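Local coordinates for protein HTP-2 (Caenorhabditis elegans, PDB 4TZM) that binds a closure-motif peptide of HTP-3 through its HORMA domain and probably helps assemble the meiotic chromosome axis, at residues A[25-30]-A[66-71]; A[108-113]-A[193-198]; A[128-133]-A[154-159]; A[229-234]-A[243-248]. All coordinates share one frame; numbering follows the deposited sequence.

Overall arrangement
Contacts 2, 3 and 4 belong to the main antiparallel sheet, while contact 1 stands apart, its centre 23 to 25 Å from the centres of the others, where an N-terminal loop meets a small hairpin. Contact 2 is wholly buried and pairs strands 105-113 and 193-201; contact 4, partly exposed, pairs 228-235 with 240-248. Both rely on antiparallel backbone pairing, regular in contact 2, bulged in contact 4. Contact 3 sets a short helix on strand 123-133 with no hydrogen bond across, using apolar and ring-edge packing. Contacts 3 and 4 touch, because strands 123-133 and 240-248 are neighbours; contact 2 meets contact 3 through Ile-108 and Phe-129. Contact 1 mixes buried apolar groups with one weak polar bond near solvent.

Contact 1 of 4, residues A[25-30]-A[66-71]; sequences SKLFPS and SKNYIT
Leu-27 packs into the middle of this contact with its two methyls at different partners: CD1 lies 3.6 Å from the backbone O of Tyr-69, and CD2 lies 3.8 Å from OD1 of Asn-68. On the buried, closely filled side, Leu-27 is joined by Phe-28, whose CE2 meets CG2 of Ile-70 obliquely at 4.2 Å. Trp-24 stacks on the same phenyl ring, and helix 164-185 packs behind with Met-171 against Phe-28 and Val-175 against Ile-70.

The solvent side is looser. Lys-26 holds CG anti to its own N (chi1 -170°) and runs on extended, which carries NZ out to OD1 of Asn-68 for a weak hydrogen bond of 3.4 Å. The same amide oxygen thus has an ammonium on the outside and a leucine methyl further in. Trimming Leu-27 to an alanine removes both methyls, and this would probably open a gap beside Asn-68 and the Tyr-69 carbonyl.

Asn-68 pairs through its backbone with Cys-76 in the two-stranded antiparallel hairpin of strands 65-69 and 75-79. Just beyond that strand, Ile-70 and Thr-71 both face Leu-74, which makes a classic beta bulge.

Contact 2 of 4, residues A[108-113]-A[193-198]; sequences ISLVVT and FTANFR
The ring of Phe-197 takes CD1 of Leu-110 over the centre of one face, a CH-pi contact 4.2 Å from the centroid and only 12° off the ring normal. CD1 of Ile-108 approaches the ring obliquely at CD1, 4.3 Å away. The other side of the sheet has its own flat group: the guanidinium of Arg-198 lies with one face on Val-111, whose CG1 sits 3.6 Å above the plane. CB of Asn-196 is at the guanidinium edge, in plane.

Arg-198 gets there by turning CG beside its backbone N (chi1 -50°) and then running extended to NE, crossing Val-111 at about a right angle. NE gives a hydrogen bond of 3.0 Å to OD1 of Asn-196, received on an in-plane lone pair, although OD1 stands 30° out of the guanidinium plane. NH1 and NH2 bond to the backbone oxygens of Phe-220 and Asp-118. A water joins NH2, weakly, to OG1 of Thr-113, to which it donates at 2.7 Å; that hydroxyl also bonds to His-115 O.

Six backbone hydrogen bonds join the antiparallel strands, such as Ser-109 N to Arg-198 O at 2.8 Å. Strand 193-201 pairs in turn with the bound HTP-3 peptide, again antiparallel, through Phe-193, Thr-194, Ala-195 and Arg-198. This is the closure-motif site of a HORMA domain, where a peptide extends the sheet, as in Mad2.

Contact 3 of 4, residues A[128-133]-A[154-159]; sequences KFIYFE and AELAQL
Ile-130 and Phe-132 on strand 123-133 of the HORMA domain sheet meet Leu-156 and Ala-157 on the short helix 153-158, a helix-on-sheet packing. The axes of the two short segments come within 9.6 Å at an angle of 40°, and no hydrogen bond crosses between them.

The apolar part is the work of one methyl. CD1 of Ile-130 touches both CB and CD2 of Leu-156, each at 3.7 Å, and it also lies 3.9 Å from the backbone N of Ala-157. Leu-156 sets CG opposite its N (chi1 -163°), which turns the branch toward the isoleucine, and chi2 then brings CD2 rather than CD1 against it. Ala-139 of the short strand 138-139 fills in beside Ile-130, Phe-132 and Ala-157.

The second kind of contact is polar in character but weak: the edge of an aromatic ring against backbone oxygens. Phe-132 points its ring edge at the carbonyls of Leu-156 and Ala-157, both near the ring plane, so that the slightly positive ring hydrogens face the partial negative charge of the oxygens.

Charge enters through Arg-236, which makes a cation-pi interaction with Phe-132 and bonds through NE to Leu-159 O, linking the ring to the turn that follows the helix. At the ring edge itself, CE2 of Phe-132 stands 3.2 Å from O of Ala-157, while CZ is 3.9 Å from O of Leu-156.

Contact 4 of 4, residues A[229-234]-A[243-248]; sequences SVTIGH and HMQCWS
Ile-232 leans across onto Met-244 and Cys-246, and its side chain can be followed atom by atom. CB lies 3.7 Å from CG of Met-244, and CG2 is against the same carbon at 4.0 Å. CG1 leaves beside the backbone N (chi1 -73°), and the bend at chi2 (86°) sends CD1 over the partner strand. There the methyl meets the backbone C of Gln-245 at 3.4 Å and CB of Cys-246 at 3.5 Å.

Ile-232 is the extra residue of a beta bulge: Thr-231 pairs with Gln-245, but Gly-233 pairs with Met-244. Its N-H bonds to Met-244 O at 3.1 Å from 41° above the carbonyl plane, while Gly-233 O accepts from Met-244 N. The backbone angles at Gly-233 would drive a CB into the carbonyl O of Ile-232.

On the other face, NE1 of Trp-247 comes 3.3 Å from CB of Ser-229, with no hydrogen bond to the hydroxyl. Swapping the indole for an alanine here would probably leave Ser-229 without the indole its CB rests against and the loop residues Tyr-221 and Leu-223 without the ring they pack on.

The hairpin forms part of the main sheet: helix 164-185 packs on its Ile-232 and Cys-246 side, Ile-174 and Val-178 against Ile-232 and Leu-181 against Cys-246, while strand 240-248 pairs along its other edge with strand 123-133.

Contact 1 of 4, residues A[25-30]-A[66-71]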
loop_
_atom_site.group_PDB
_atom_site.type_symbol
_atom_site.label_atom_id
_atom_site.label_comp_id
_atom_site.label_asym_id
_atom_site.label_seq_id
_atom_site.Cartn_x
_atom_site.Cartn_y
_atom_site.Cartn_z
ATOM N N SER A 25 -7.033 -9.834 -13.602
ATOM C CA SER A 25 -8.090 -8.866 -13.885
ATOM C C SER A 25 -9.172 -8.846 -12.808
ATOM O O SER A 25 -9.991 -7.930 -12.762
ATOM C CB SER A 25 -8.723 -9.153 -15.248
ATOM O OG SER A 25 -7.778 -9.003 -16.291
ATOM N N LYS A 26 -9.167 -9.851 -11.941
ATOM C CA LYS A 26 -10.168 -9.957 -10.889
ATOM C C LYS A 26 -9.933 -8.934 -9.777
ATOM O O LYS A 26 -10.861 -8.563 -9.058
ATOM C CB LYS A 26 -10.173 -11.372 -10.306
ATOM C CG LYS A 26 -11.339 -11.648 -9.377
ATOM C CD LYS A 26 -11.123 -12.908 -8.557
ATOM C CE LYS A 26 -12.255 -13.097 -7.557
ATOM N NZ LYS A 26 -12.019 -14.259 -6.657
ATOM N N LEU A 27 -8.692 -8.475 -9.641
ATOM C CA LEU A 27 -8.338 -7.529 -8.584
ATOM C C LEU A 27 -7.722 -6.229 -9.101
ATOM O O LEU A 27 -7.805 -5.193 -8.438
ATOM C CB LEU A 27 -7.365 -8.181 -7.600
ATOM C CG LEU A 27 -7.950 -9.200 -6.627
ATOM C CD1 LEU A 27 -6.836 -9.914 -5.884
ATOM C CD2 LEU A 27 -8.885 -8.508 -5.654
ATOM N N PHE A 28 -7.108 -6.285 -10.279
ATOM C CA PHE A 28 -6.318 -5.165 -10.785
ATOM C C PHE A 28 -6.681 -4.769 -12.215
ATOM O O PHE A 28 -7.172 -5.596 -12.981
ATOM C CB PHE A 28 -4.834 -5.514 -10.730
ATOM C CG PHE A 28 -4.314 -5.767 -9.346
ATOM C CD1 PHE A 28 -4.001 -4.711 -8.496
ATOM C CD2 PHE A 28 -4.114 -7.061 -8.899
ATOM C CE1 PHE A 28 -3.507 -4.949 -7.213
ATOM C CE2 PHE A 28 -3.624 -7.306 -7.623
ATOM C CZ PHE A 28 -3.318 -6.248 -6.781
ATOM N N PRO A 29 -6.424 -3.500 -12.586
ATOM C CA PRO A 29 -6.593 -3.092 -13.986
ATOM C C PRO A 29 -5.554 -3.765 -14.882
ATOM O O PRO A 29 -4.420 -3.960 -14.445
ATOM C CB PRO A 29 -6.389 -1.572 -13.943
ATOM C CG PRO A 29 -5.553 -1.335 -12.721
ATOM C CD PRO A 29 -5.979 -2.383 -11.730
ATOM N N SER A 30 -5.936 -4.123 -16.107
ATOM C CA SER A 30 -5.027 -4.814 -17.020
ATOM C C SER A 30 -4.082 -3.839 -17.710
ATOM O O SER A 30 -3.012 -4.224 -18.187
ATOM C CB SER A 30 -5.813 -5.606 -18.067
ATOM O OG SER A 30 -6.537 -6.665 -17.470
ATOM N N SER A 66 -11.328 -12.572 2.892
ATOM C CA SER A 66 -11.758 -13.579 1.933
ATOM C C SER A 66 -10.575 -13.999 1.065
ATOM O O SER A 66 -9.613 -13.245 0.910
ATOM C CB SER A 66 -12.902 -13.054 1.068
ATOM O OG SER A 66 -13.420 -14.091 0.252
ATOM N N LYS A 67 -10.640 -15.207 0.513
ATOM C CA LYS A 67 -9.529 -15.714 -0.279
ATOM C C LYS A 67 -9.570 -15.179 -1.703
ATOM O O LYS A 67 -10.585 -15.275 -2.394
ATOM C CB LYS A 67 -9.515 -17.245 -0.294
ATOM C CG LYS A 67 -8.250 -17.821 -0.929
ATOM C CD LYS A 67 -8.171 -19.332 -0.777
ATOM C CE LYS A 67 -6.850 -19.875 -1.308
ATOM N NZ LYS A 67 -6.745 -21.353 -1.144
ATOM N N ASN A 68 -8.450 -14.602 -2.123
ATOM C CA ASN A 68 -8.285 -14.124 -3.486
ATOM C C ASN A 68 -6.985 -14.644 -4.078
ATOM O O ASN A 68 -6.143 -15.187 -3.362
ATOM C CB ASN A 68 -8.307 -12.596 -3.534
ATOM C CG ASN A 68 -9.707 -12.036 -3.663
ATOM O OD1 ASN A 68 -10.269 -11.985 -4.757
ATOM N ND2 ASN A 68 -10.280 -11.603 -2.545
ATOM N N TYR A 69 -6.830 -14.478 -5.388
ATOM C CA TYR A 69 -5.608 -14.866 -6.079
ATOM C C TYR A 69 -5.067 -13.702 -6.900
ATOM O O TYR A 69 -5.830 -12.964 -7.524
ATOM C CB TYR A 69 -5.852 -16.068 -6.994
ATOM C CG TYR A 69 -6.074 -17.386 -6.288
ATOM C CD1 TYR A 69 -7.295 -17.688 -5.696
ATOM C CD2 TYR A 69 -5.068 -18.342 -6.236
ATOM C CE1 TYR A 69 -7.502 -18.901 -5.057
ATOM C CE2 TYR A 69 -5.264 -19.555 -5.601
ATOM C CZ TYR A 69 -6.484 -19.830 -5.014
ATOM O OH TYR A 69 -6.686 -21.038 -4.380
ATOM N N ILE A 70 -3.750 -13.543 -6.887
ATOM C CA ILE A 70 -3.077 -12.558 -7.724
ATOM C C ILE A 70 -2.580 -13.237 -8.991
ATOM O O ILE A 70 -2.669 -12.685 -10.087
ATOM C CB ILE A 70 -1.904 -11.907 -6.986
ATOM C CG1 ILE A 70 -2.373 -11.385 -5.629
ATOM C CG2 ILE A 70 -1.298 -10.787 -7.820
ATOM C CD1 ILE A 70 -1.257 -11.147 -4.662
ATOM N N THR A 71 -2.038 -14.438 -8.823
ATOM C CA THR A 71 -1.737 -15.325 -9.939
ATOM C C THR A 71 -2.324 -16.693 -9.612
ATOM O O THR A 71 -2.873 -16.888 -8.530
ATOM C CB THR A 71 -0.225 -15.448 -10.209
ATOM O OG1 THR A 71 0.377 -16.296 -9.226
ATOM C CG2 THR A 71 0.440 -14.084 -10.168
#

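Contact 2 of 4, residues A[108-113]-A[193-198]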
loop_
_atom_site.group_PDB
_atom_site.type_symbol
_atom_site.label_atom_id
_atom_site.label_comp_id
_atom_site.label_asym_id
_atom_site.label_seq_id
_atom_site.Cartn_x
_atom_site.Cartn_y
_atom_site.Cartn_z
ATOM N N ILE A 108 0.834 6.546 3.404
ATOM C CA ILE A 108 -0.133 5.938 4.311
ATOM C C ILE A 108 0.527 4.785 5.062
ATOM O O ILE A 108 1.170 3.919 4.462
ATOM C CB ILE A 108 -1.406 5.445 3.583
ATOM C CG1 ILE A 108 -2.310 4.703 4.570
ATOM C CG2 ILE A 108 -1.059 4.567 2.391
ATOM C CD1 ILE A 108 -3.660 4.321 4.014
ATOM N N SER A 109 0.385 4.791 6.383
ATOM C CA SER A 109 1.041 3.789 7.209
ATOM C C SER A 109 0.078 3.065 8.139
ATOM O O SER A 109 -0.835 3.671 8.714
ATOM C CB SER A 109 2.162 4.431 8.030
ATOM O OG SER A 109 3.229 4.839 7.195
ATOM N N LEU A 110 0.285 1.760 8.259
ATOM C CA LEU A 110 -0.363 0.965 9.288
ATOM C C LEU A 110 0.520 0.996 10.528
ATOM O O LEU A 110 1.632 0.470 10.516
ATOM C CB LEU A 110 -0.587 -0.470 8.817
ATOM C CG LEU A 110 -1.106 -1.414 9.899
ATOM C CD1 LEU A 110 -2.346 -0.826 10.556
ATOM C CD2 LEU A 110 -1.405 -2.788 9.328
ATOM N N VAL A 111 0.024 1.617 11.593
ATOM C CA VAL A 111 0.836 1.878 12.773
ATOM C C VAL A 111 0.360 1.095 13.994
ATOM O O VAL A 111 -0.799 1.196 14.393
ATOM C CB VAL A 111 0.840 3.383 13.104
ATOM C CG1 VAL A 111 1.520 3.640 14.438
ATOM C CG2 VAL A 111 1.516 4.166 11.990
ATOM N N VAL A 112 1.262 0.316 14.584
ATOM C CA VAL A 112 0.927 -0.475 15.762
ATOM C C VAL A 112 1.613 0.073 17.012
ATOM O O VAL A 112 2.830 0.256 17.040
ATOM C CB VAL A 112 1.310 -1.951 15.576
ATOM C CG1 VAL A 112 0.866 -2.768 16.779
ATOM C CG2 VAL A 112 0.689 -2.498 14.299
ATOM N N THR A 113 0.815 0.344 18.040
ATOM C CA THR A 113 1.319 0.851 19.313
ATOM C C THR A 113 0.789 0.006 20.465
ATOM O O THR A 113 -0.245 -0.645 20.329
ATOM C CB THR A 113 0.912 2.318 19.549
ATOM O OG1 THR A 113 -0.518 2.431 19.515
ATOM C CG2 THR A 113 1.514 3.226 18.488
ATOM N N PHE A 193 -2.127 -4.475 21.968
ATOM C CA PHE A 193 -1.677 -3.431 21.057
ATOM C C PHE A 193 -2.841 -2.649 20.456
ATOM O O PHE A 193 -3.985 -3.104 20.469
ATOM C CB PHE A 193 -0.814 -4.025 19.934
ATOM C CG PHE A 193 -1.514 -5.072 19.109
ATOM C CD1 PHE A 193 -2.354 -4.712 18.063
ATOM C CD2 PHE A 193 -1.314 -6.418 19.366
ATOM C CE1 PHE A 193 -2.993 -5.677 17.302
ATOM C CE2 PHE A 193 -1.947 -7.388 18.609
ATOM C CZ PHE A 193 -2.787 -7.019 17.576
ATOM N N THR A 194 -2.528 -1.467 19.935
ATOM C CA THR A 194 -3.481 -0.656 19.189
ATOM C C THR A 194 -2.999 -0.494 17.751
ATOM O O THR A 194 -1.895 -0.004 17.518
ATOM C CB THR A 194 -3.668 0.736 19.817
ATOM O OG1 THR A 194 -4.212 0.599 21.135
ATOM C CG2 THR A 194 -4.609 1.580 18.974
ATOM N N ALA A 195 -3.816 -0.915 16.791
ATOM C CA ALA A 195 -3.466 -0.758 15.383
ATOM C C ALA A 195 -4.163 0.465 14.794
ATOM O O ALA A 195 -5.348 0.686 15.034
ATOM C CB ALA A 195 -3.822 -2.011 14.597
ATOM N N ASN A 196 -3.420 1.241 14.011
ATOM C CA ASN A 196 -3.888 2.528 13.511
ATOM C C ASN A 196 -3.479 2.771 12.057
ATOM O O ASN A 196 -2.432 2.298 11.612
ATOM C CB ASN A 196 -3.342 3.648 14.398
ATOM C CG ASN A 196 -4.302 4.804 14.539
ATOM O OD1 ASN A 196 -3.891 5.937 14.783
ATOM N ND2 ASN A 196 -5.589 4.526 14.390
ATOM N N PHE A 197 -4.316 3.494 11.320
ATOM C CA PHE A 197 -3.955 3.984 9.994
ATOM C C PHE A 197 -3.691 5.481 10.061
ATOM O O PHE A 197 -4.566 6.255 10.444
ATOM C CB PHE A 197 -5.057 3.688 8.978
ATOM C CG PHE A 197 -5.016 2.292 8.430
ATOM C CD1 PHE A 197 -4.032 1.918 7.530
ATOM C CD2 PHE A 197 -5.963 1.354 8.809
ATOM C CE1 PHE A 197 -3.990 0.634 7.020
ATOM C CE2 PHE A 197 -5.926 0.068 8.302
ATOM C CZ PHE A 197 -4.938 -0.292 7.407
ATOM N N ARG A 198 -2.479 5.884 9.700
ATOM C CA ARG A 198 -2.086 7.286 9.767
ATOM C C ARG A 198 -1.444 7.710 8.453
ATOM O O ARG A 198 -0.661 6.963 7.870
ATOM C CB ARG A 198 -1.124 7.522 10.934
ATOM C CG ARG A 198 -1.606 6.946 12.259
ATOM C CD ARG A 198 -0.602 7.169 13.377
ATOM N NE ARG A 198 -0.956 6.412 14.575
ATOM C CZ ARG A 198 -0.303 6.490 15.730
ATOM N NH1 ARG A 198 0.741 7.298 15.853
ATOM N NH2 ARG A 198 -0.697 5.761 16.765
HETATM O O HOH W 1 -1.684 3.142 17.199
#

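Contact 3 of 4, residues A[128-133]-A[154-159]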
loop_
_atom_site.group_PDB
_atom_site.type_symbol
_atom_site.label_atom_id
_atom_site.label_comp_id
_atom_site.label_asym_id
_atom_site.label_seq_id
_atom_site.Cartn_x
_atom_site.Cartn_y
_atom_site.Cartn_z
ATOM N N LYS A 128 4.975 4.819 0.815
ATOM C CA LYS A 128 5.264 6.198 0.429
ATOM C C LYS A 128 5.173 6.369 -1.080
ATOM O O LYS A 128 5.573 5.488 -1.837
ATOM C CB LYS A 128 6.648 6.619 0.923
ATOM C CG LYS A 128 6.804 6.585 2.436
ATOM C CD LYS A 128 8.247 6.827 2.852
ATOM C CE LYS A 128 8.395 6.812 4.367
ATOM N NZ LYS A 128 9.800 7.044 4.807
ATOM N N PHE A 129 4.659 7.514 -1.514
ATOM C CA PHE A 129 4.332 7.698 -2.920
ATOM C C PHE A 129 5.180 8.767 -3.614
ATOM O O PHE A 129 5.714 9.677 -2.978
ATOM C CB PHE A 129 2.838 8.027 -3.059
ATOM C CG PHE A 129 1.934 6.882 -2.683
ATOM C CD1 PHE A 129 1.521 6.703 -1.370
ATOM C CD2 PHE A 129 1.513 5.972 -3.643
ATOM C CE1 PHE A 129 0.698 5.640 -1.022
ATOM C CE2 PHE A 129 0.690 4.910 -3.304
ATOM C CZ PHE A 129 0.283 4.744 -1.993
ATOM N N ILE A 130 5.321 8.615 -4.927
ATOM C CA ILE A 130 5.955 9.613 -5.774
ATOM C C ILE A 130 5.053 9.845 -6.970
ATOM O O ILE A 130 4.549 8.894 -7.567
ATOM C CB ILE A 130 7.352 9.174 -6.261
ATOM C CG1 ILE A 130 8.266 8.861 -5.077
ATOM C CG2 ILE A 130 7.979 10.249 -7.150
ATOM C CD1 ILE A 130 9.602 8.269 -5.472
ATOM N N TYR A 131 4.841 11.108 -7.314
ATOM C CA TYR A 131 3.986 11.449 -8.434
ATOM C C TYR A 131 4.840 11.923 -9.604
ATOM O O TYR A 131 5.827 12.628 -9.409
ATOM C CB TYR A 131 2.966 12.507 -8.005
ATOM C CG TYR A 131 2.052 11.996 -6.914
ATOM C CD1 TYR A 131 0.931 11.239 -7.226
ATOM C CD2 TYR A 131 2.328 12.236 -5.571
ATOM C CE1 TYR A 131 0.099 10.752 -6.237
ATOM C CE2 TYR A 131 1.499 11.749 -4.575
ATOM C CZ TYR A 131 0.385 11.008 -4.915
ATOM O OH TYR A 131 -0.452 10.517 -3.934
ATOM N N PHE A 132 4.486 11.501 -10.813
ATOM C CA PHE A 132 5.244 11.900 -11.994
ATOM C C PHE A 132 4.410 12.754 -12.933
ATOM O O PHE A 132 3.177 12.685 -12.943
ATOM C CB PHE A 132 5.771 10.677 -12.747
ATOM C CG PHE A 132 6.798 9.889 -11.987
ATOM C CD1 PHE A 132 6.409 8.929 -11.064
ATOM C CD2 PHE A 132 8.155 10.097 -12.203
ATOM C CE1 PHE A 132 7.353 8.194 -10.362
ATOM C CE2 PHE A 132 9.106 9.367 -11.504
ATOM C CZ PHE A 132 8.702 8.414 -10.583
ATOM N N GLU A 133 5.108 13.556 -13.725
ATOM C CA GLU A 133 4.485 14.427 -14.707
ATOM C C GLU A 133 5.203 14.253 -16.036
ATOM O O GLU A 133 6.176 13.500 -16.115
ATOM C CB GLU A 133 4.553 15.880 -14.247
ATOM C CG GLU A 133 5.976 16.403 -14.146
ATOM C CD GLU A 133 6.116 17.523 -13.139
ATOM O OE1 GLU A 133 5.082 17.970 -12.602
ATOM O OE2 GLU A 133 7.262 17.952 -12.882
ATOM N N ALA A 154 15.562 9.199 -4.196
ATOM C CA ALA A 154 16.549 9.371 -5.261
ATOM C C ALA A 154 16.536 8.217 -6.263
ATOM O O ALA A 154 16.552 8.437 -7.472
ATOM C CB ALA A 154 17.943 9.533 -4.667
ATOM N N GLU A 155 16.487 6.989 -5.761
ATOM C CA GLU A 155 16.463 5.824 -6.637
ATOM C C GLU A 155 15.107 5.665 -7.327
ATOM O O GLU A 155 15.034 5.598 -8.554
ATOM C CB GLU A 155 16.803 4.558 -5.852
ATOM C CG GLU A 155 16.833 3.298 -6.700
ATOM C CD GLU A 155 17.213 2.067 -5.903
ATOM O OE1 GLU A 155 17.341 2.177 -4.663
ATOM O OE2 GLU A 155 17.387 0.990 -6.513
ATOM N N LEU A 156 14.040 5.613 -6.532
ATOM C CA LEU A 156 12.695 5.369 -7.052
ATOM C C LEU A 156 12.225 6.441 -8.037
ATOM O O LEU A 156 11.446 6.154 -8.948
ATOM C CB LEU A 156 11.695 5.260 -5.896
ATOM C CG LEU A 156 10.355 4.616 -6.259
ATOM C CD1 LEU A 156 10.584 3.223 -6.831
ATOM C CD2 LEU A 156 9.414 4.563 -5.058
ATOM N N ALA A 157 12.694 7.672 -7.852
ATOM C CA ALA A 157 12.335 8.767 -8.748
ATOM C C ALA A 157 12.915 8.542 -10.138
ATOM O O ALA A 157 12.289 8.875 -11.144
ATOM C CB ALA A 157 12.813 10.096 -8.184
ATOM N N GLN A 158 14.115 7.971 -10.182
ATOM C CA GLN A 158 14.792 7.678 -11.440
ATOM C C GLN A 158 14.219 6.434 -12.120
ATOM O O GLN A 158 14.436 6.214 -13.311
ATOM C CB GLN A 158 16.296 7.486 -11.209
ATOM C CG GLN A 158 17.061 8.740 -10.800
ATOM C CD GLN A 158 18.564 8.507 -10.718
ATOM O OE1 GLN A 158 19.022 7.473 -10.227
ATOM N NE2 GLN A 158 19.339 9.468 -11.211
ATOM N N LEU A 159 13.491 5.621 -11.358
ATOM C CA LEU A 159 12.973 4.354 -11.870
ATOM C C LEU A 159 11.937 4.541 -12.980
ATOM O O LEU A 159 10.951 5.258 -12.812
ATOM C CB LEU A 159 12.365 3.529 -10.737
ATOM C CG LEU A 159 11.870 2.160 -11.202
ATOM C CD1 LEU A 159 13.002 1.399 -11.876
ATOM C CD2 LEU A 159 11.300 1.369 -10.045
#

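Contact 4 of 4, residues A[229-234]-A[243-248]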
loop_
_atom_site.group_PDB
_atom_site.type_symbol
_atom_site.label_atom_id
_atom_site.label_comp_id
_atom_site.label_asym_id
_atom_site.label_seq_id
_atom_site.Cartn_x
_atom_site.Cartn_y
_atom_site.Cartn_z
ATOM N N SER A 229 14.764 -1.986 10.130
ATOM C CA SER A 229 14.061 -1.520 8.938
ATOM C C SER A 229 14.309 -2.427 7.736
ATOM O O SER A 229 15.454 -2.635 7.335
ATOM C CB SER A 229 14.488 -0.089 8.602
ATOM O OG SER A 229 14.057 0.288 7.306
ATOM N N VAL A 230 13.235 -2.954 7.155
ATOM C CA VAL A 230 13.355 -3.825 5.991
ATOM C C VAL A 230 12.448 -3.356 4.845
ATOM O O VAL A 230 11.340 -2.875 5.065
ATOM C CB VAL A 230 13.040 -5.304 6.363
ATOM C CG1 VAL A 230 11.572 -5.483 6.724
ATOM C CG2 VAL A 230 13.444 -6.249 5.236
ATOM N N THR A 231 12.947 -3.480 3.619
ATOM C CA THR A 231 12.220 -3.057 2.428
ATOM C C THR A 231 11.428 -4.217 1.829
ATOM O O THR A 231 11.976 -5.285 1.570
ATOM C CB THR A 231 13.186 -2.482 1.365
ATOM O OG1 THR A 231 13.844 -1.323 1.890
ATOM C CG2 THR A 231 12.438 -2.102 0.095
ATOM N N ILE A 232 10.135 -4.006 1.618
ATOM C CA ILE A 232 9.263 -5.043 1.075
ATOM C C ILE A 232 9.305 -5.030 -0.447
ATOM O O ILE A 232 9.304 -6.083 -1.089
ATOM C CB ILE A 232 7.800 -4.865 1.557
ATOM C CG1 ILE A 232 7.670 -5.248 3.031
ATOM C CG2 ILE A 232 6.836 -5.705 0.733
ATOM C CD1 ILE A 232 7.992 -4.129 3.982
ATOM N N GLY A 233 9.346 -3.830 -1.018
ATOM C CA GLY A 233 9.369 -3.675 -2.459
ATOM C C GLY A 233 8.790 -2.354 -2.932
ATOM O O GLY A 233 8.446 -1.487 -2.127
ATOM N N HIS A 234 8.681 -2.209 -4.249
ATOM C CA HIS A 234 8.184 -0.985 -4.857
ATOM C C HIS A 234 7.199 -1.273 -5.988
ATOM O O HIS A 234 7.052 -2.412 -6.430
ATOM C CB HIS A 234 9.347 -0.144 -5.384
ATOM C CG HIS A 234 10.114 -0.802 -6.489
ATOM N ND1 HIS A 234 11.196 -1.626 -6.258
ATOM C CD2 HIS A 234 9.951 -0.762 -7.832
ATOM C CE1 HIS A 234 11.668 -2.062 -7.413
ATOM N NE2 HIS A 234 10.932 -1.552 -8.383
ATOM N N HIS A 243 6.697 3.088 -2.413
ATOM C CA HIS A 243 7.745 2.361 -1.705
ATOM C C HIS A 243 7.203 1.787 -0.395
ATOM O O HIS A 243 6.739 2.532 0.472
ATOM C CB HIS A 243 8.940 3.267 -1.428
ATOM C CG HIS A 243 10.113 2.550 -0.838
ATOM N ND1 HIS A 243 10.575 2.807 0.435
ATOM C CD2 HIS A 243 10.912 1.581 -1.342
ATOM C CE1 HIS A 243 11.617 2.030 0.686
ATOM N NE2 HIS A 243 11.838 1.277 -0.374
ATOM N N MET A 244 7.264 0.464 -0.268
ATOM C CA MET A 244 6.746 -0.244 0.901
ATOM C C MET A 244 7.882 -0.605 1.865
ATOM O O MET A 244 8.904 -1.171 1.462
ATOM C CB MET A 244 5.983 -1.502 0.460
ATOM C CG MET A 244 5.181 -2.195 1.561
ATOM S SD MET A 244 3.757 -1.248 2.146
ATOM C CE MET A 244 3.124 -2.325 3.432
ATOM N N GLN A 245 7.703 -0.263 3.135
ATOM C CA GLN A 245 8.737 -0.463 4.144
ATOM C C GLN A 245 8.139 -1.006 5.434
ATOM O O GLN A 245 6.951 -0.832 5.696
ATOM C CB GLN A 245 9.469 0.851 4.426
ATOM C CG GLN A 245 10.904 0.896 3.941
ATOM C CD GLN A 245 11.482 2.301 3.950
ATOM O OE1 GLN A 245 10.753 3.283 4.092
ATOM N NE2 GLN A 245 12.798 2.402 3.793
ATOM N N CYS A 246 8.963 -1.671 6.237
ATOM C CA CYS A 246 8.514 -2.169 7.529
ATOM C C CYS A 246 9.544 -1.879 8.607
ATOM O O CYS A 246 10.694 -2.306 8.512
ATOM C CB CYS A 246 8.228 -3.672 7.470
ATOM S SG CYS A 246 7.758 -4.423 9.056
ATOM N N TRP A 247 9.126 -1.121 9.613
ATOM C CA TRP A 247 9.883 -0.979 10.849
ATOM C C TRP A 247 9.208 -1.859 11.889
ATOM O O TRP A 247 7.980 -1.926 11.936
ATOM C CB TRP A 247 9.925 0.475 11.318
ATOM C CG TRP A 247 10.811 1.364 10.502
ATOM C CD1 TRP A 247 12.166 1.485 10.606
ATOM C CD2 TRP A 247 10.405 2.273 9.472
ATOM N NE1 TRP A 247 12.630 2.406 9.699
ATOM C CE2 TRP A 247 11.569 2.905 8.990
ATOM C CE3 TRP A 247 9.171 2.611 8.908
ATOM C CZ2 TRP A 247 11.534 3.856 7.970
ATOM C CZ3 TRP A 247 9.138 3.556 7.895
ATOM C CH2 TRP A 247 10.312 4.166 7.438
ATOM N N SER A 248 9.989 -2.543 12.718
ATOM C CA SER A 248 9.382 -3.458 13.678
ATOM C C SER A 248 10.259 -3.766 14.887
ATOM O O SER A 248 11.470 -3.943 14.769
ATOM C CB SER A 248 8.998 -4.766 12.978
ATOM O OG SER A 248 8.179 -5.564 13.813
#